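Local atomic coordinates of Serpin48 (Tenebrio molitor, PDB entry 3OZQ), a protein that is a serpin from the innate immune system of an insect and specifically inhibits the serine protease SPE. Residues V266-F271 with F350-P355. Numbering follows the deposited sequence.
Sequences VALPKF and FIVDHP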
ATOM      1  N   VAL A 266      20.747  10.939 -10.885  1.00 41.59           N
ATOM      2  CA  VAL A 266      19.901   9.781 -10.663  1.00 40.14           C
ATOM      3  C   VAL A 266      19.617   9.012 -11.939  1.00 37.99           C
ATOM      4  O   VAL A 266      19.259   9.591 -12.964  1.00 41.34           O
ATOM      5  CB  VAL A 266      18.556  10.171 -10.017  1.00 44.61           C
ATOM      6  CG1 VAL A 266      18.785  11.114  -8.835  1.00 44.15           C
ATOM      7  CG2 VAL A 266      17.665  10.818 -11.047  1.00 49.09           C
ATOM      8  N   ALA A 267      19.768   7.699 -11.862  1.00 35.98           N
ATOM      9  CA  ALA A 267      19.380   6.822 -12.958  1.00 36.14           C
ATOM     10  C   ALA A 267      18.322   5.869 -12.440  1.00 38.08           C
ATOM     11  O   ALA A 267      18.630   4.960 -11.666  1.00 36.52           O
ATOM     12  CB  ALA A 267      20.575   6.037 -13.477  1.00 36.22           C
ATOM     13  N   LEU A 268      17.084   6.081 -12.873  1.00 36.25           N
ATOM     14  CA  LEU A 268      15.954   5.305 -12.375  1.00 35.08           C
ATOM     15  C   LEU A 268      15.237   4.676 -13.535  1.00 35.19           C
ATOM     16  O   LEU A 268      14.736   5.381 -14.397  1.00 37.57           O
ATOM     17  CB  LEU A 268      14.975   6.216 -11.633  1.00 36.20           C
ATOM     18  CG  LEU A 268      13.763   5.515 -11.005  1.00 37.29           C
ATOM     19  CD1 LEU A 268      14.220   4.748  -9.780  1.00 32.54           C
ATOM     20  CD2 LEU A 268      12.702   6.541 -10.649  1.00 34.13           C
ATOM     21  N   PRO A 269      15.174   3.341 -13.554  1.00 35.30           N
ATOM     22  CA  PRO A 269      14.400   2.623 -14.564  1.00 35.30           C
ATOM     23  C   PRO A 269      12.932   3.000 -14.470  1.00 41.69           C
ATOM     24  O   PRO A 269      12.421   3.289 -13.372  1.00 37.72           O
ATOM     25  CB  PRO A 269      14.547   1.152 -14.151  1.00 38.53           C
ATOM     26  CG  PRO A 269      15.709   1.110 -13.213  1.00 38.70           C
ATOM     27  CD  PRO A 269      15.747   2.444 -12.539  1.00 37.50           C
ATOM     28  N   LYS A 270      12.228   2.976 -15.590  1.00 38.23           N
ATOM     29  CA  LYS A 270      10.781   3.018 -15.461  1.00 40.71           C
ATOM     30  C   LYS A 270      10.286   1.642 -15.027  1.00 41.60           C
ATOM     31  O   LYS A 270      10.899   0.621 -15.327  1.00 39.95           O
ATOM     32  CB  LYS A 270      10.103   3.520 -16.736  1.00 47.33           C
ATOM     33  CG  LYS A 270      10.432   2.752 -17.996  1.00 54.43           C
ATOM     34  CD  LYS A 270       9.796   3.442 -19.189  1.00 54.75           C
ATOM     35  CE  LYS A 270      10.088   4.928 -19.161  1.00 50.10           C
ATOM     36  NZ  LYS A 270       9.110   5.667 -20.007  1.00 57.03           N
ATOM     37  N   PHE A 271       9.199   1.607 -14.268  1.00 35.13           N
ATOM     38  CA  PHE A 271       8.692   0.330 -13.813  1.00 35.74           C
ATOM     39  C   PHE A 271       7.198   0.356 -13.552  1.00 37.43           C
ATOM     40  O   PHE A 271       6.626   1.381 -13.193  1.00 38.43           O
ATOM     41  CB  PHE A 271       9.470  -0.209 -12.598  1.00 37.92           C
ATOM     42  CG  PHE A 271       9.408   0.674 -11.364  1.00 39.16           C
ATOM     43  CD1 PHE A 271      10.344   1.678 -11.158  1.00 38.56           C
ATOM     44  CD2 PHE A 271       8.435   0.472 -10.396  1.00 35.54           C
ATOM     45  CE1 PHE A 271      10.305   2.476 -10.019  1.00 37.39           C
ATOM     46  CE2 PHE A 271       8.395   1.266  -9.251  1.00 32.08           C
ATOM     47  CZ  PHE A 271       9.324   2.272  -9.066  1.00 34.37           C
ATOM     48  N   PHE A 350      23.475   8.148  -7.817  1.00 41.42           N
ATOM     49  CA  PHE A 350      22.409   7.243  -7.386  1.00 35.66           C
ATOM     50  C   PHE A 350      21.880   6.513  -8.609  1.00 39.76           C
ATOM     51  O   PHE A 350      20.901   6.926  -9.232  1.00 37.97           O
ATOM     52  CB  PHE A 350      21.298   7.993  -6.664  1.00 37.03           C
ATOM     53  CG  PHE A 350      20.371   7.096  -5.870  1.00 37.93           C
ATOM     54  CD1 PHE A 350      20.693   6.700  -4.572  1.00 43.74           C
ATOM     55  CD2 PHE A 350      19.183   6.658  -6.415  1.00 34.56           C
ATOM     56  CE1 PHE A 350      19.830   5.863  -3.834  1.00 39.29           C
ATOM     57  CE2 PHE A 350      18.302   5.825  -5.680  1.00 39.34           C
ATOM     58  CZ  PHE A 350      18.637   5.428  -4.395  1.00 35.43           C
ATOM     59  N   ILE A 351      22.567   5.431  -8.954  1.00 38.79           N
ATOM     60  CA  ILE A 351      22.256   4.658 -10.145  1.00 38.04           C
ATOM     61  C   ILE A 351      21.527   3.399  -9.732  1.00 37.98           C
ATOM     62  O   ILE A 351      22.112   2.478  -9.150  1.00 38.22           O
ATOM     63  CB  ILE A 351      23.550   4.330 -10.955  1.00 39.21           C
ATOM     64  CG1 ILE A 351      24.253   5.633 -11.346  1.00 43.74           C
ATOM     65  CG2 ILE A 351      23.241   3.460 -12.187  1.00 36.33           C
ATOM     66  CD1 ILE A 351      25.735   5.464 -11.664  1.00 49.29           C
ATOM     67  N   VAL A 352      20.227   3.383 -10.012  1.00 35.94           N
ATOM     68  CA  VAL A 352      19.369   2.282  -9.611  1.00 36.52           C
ATOM     69  C   VAL A 352      19.380   1.213 -10.700  1.00 40.30           C
ATOM     70  O   VAL A 352      18.545   1.217 -11.603  1.00 39.43           O
ATOM     71  CB  VAL A 352      17.933   2.776  -9.331  1.00 35.16           C
ATOM     72  CG1 VAL A 352      17.101   1.661  -8.712  1.00 31.98           C
ATOM     73  CG2 VAL A 352      17.953   4.018  -8.417  1.00 33.23           C
ATOM     74  N   ASP A 353      20.331   0.288 -10.599  1.00 44.40           N
ATOM     75  CA  ASP A 353      20.646  -0.620 -11.702  1.00 42.28           C
ATOM     76  C   ASP A 353      20.787  -2.035 -11.193  1.00 44.18           C
ATOM     77  O   ASP A 353      21.435  -2.875 -11.815  1.00 41.07           O
ATOM     78  CB  ASP A 353      21.928  -0.174 -12.421  1.00 41.20           C
ATOM     79  CG  ASP A 353      23.191  -0.489 -11.628  1.00 46.63           C
ATOM     80  OD1 ASP A 353      23.101  -0.723 -10.404  1.00 40.99           O
ATOM     81  OD2 ASP A 353      24.290  -0.490 -12.234  1.00 49.28           O
ATOM     82  N   HIS A 354      20.180  -2.270 -10.035  1.00 43.88           N
ATOM     83  CA  HIS A 354      20.045  -3.588  -9.432  1.00 42.89           C
ATOM     84  C   HIS A 354      18.845  -3.502  -8.474  1.00 40.23           C
ATOM     85  O   HIS A 354      18.323  -2.411  -8.254  1.00 39.26           O
ATOM     86  CB  HIS A 354      21.334  -4.009  -8.712  1.00 42.24           C
ATOM     87  CG  HIS A 354      21.813  -3.026  -7.687  1.00 40.20           C
ATOM     88  ND1 HIS A 354      22.416  -1.833  -8.022  1.00 41.70           N
ATOM     89  CD2 HIS A 354      21.806  -3.076  -6.335  1.00 42.04           C
ATOM     90  CE1 HIS A 354      22.747  -1.184  -6.922  1.00 43.54           C
ATOM     91  NE2 HIS A 354      22.388  -1.916  -5.883  1.00 43.94           N
ATOM     92  N   PRO A 355      18.398  -4.643  -7.930  1.00 38.25           N
ATOM     93  CA  PRO A 355      17.152  -4.712  -7.144  1.00 39.69           C
ATOM     94  C   PRO A 355      17.108  -3.771  -5.940  1.00 39.30           C
ATOM     95  O   PRO A 355      18.109  -3.592  -5.246  1.00 43.07           O
ATOM     96  CB  PRO A 355      17.111  -6.167  -6.693  1.00 40.03           C
ATOM     97  CG  PRO A 355      17.801  -6.898  -7.790  1.00 41.81           C
ATOM     98  CD  PRO A 355      18.936  -5.988  -8.202  1.00 44.07           C
TER
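Ala267 bonds through both its N and its O to the segment 350-355: its N-H reaches Phe350 O at 3.0 Å and its O takes the N-H of Val352 at 2.8 Å. The two bonds straddle Ile351, the usual parallel ladder, and Val266 CA adds a CA-H...O contact to the same Phe350 O. On the face that carries Ala267 and Ile351, the single methyl of Ala267 leaves room for the branched neighbour, whose CG2 rests against Ala267 CB at 3.9 Å. Val352 is the main bump. As the centre of an inverse gamma turn it leaves the strand and directs its side chain toward the segment 266-271, into the hollow between Leu268 and Pro269. With CG1 anti to the backbone N (chi1 -171°), the two methyls part: CG2 lies alongside Leu268 CD1 at 4.0 Å, while CG1 and CB lean on Pro269 CD, the proline ring crossing the valine at about a right angle. The next rung would need an N-H at Pro269 facing Val352 O; proline has none, so the ladder ends, and Pro269 CD lies 3.2 Å from Val352 O instead, where the chain turns away. Val266, Leu268 and Phe350 are turned to the other side, where Leu222 receives both Val266 and Phe350, and Leu224 receives Leu268. Farther along, His354 ND1 donates to Asp353 OD1 at 2.7 Å and NE2 to Ser237 O, fixing the ring's rotation. This is the s1C-s2C pairing of serpin beta-sheet C, just after the reactive-centre loop, packed on sheet B.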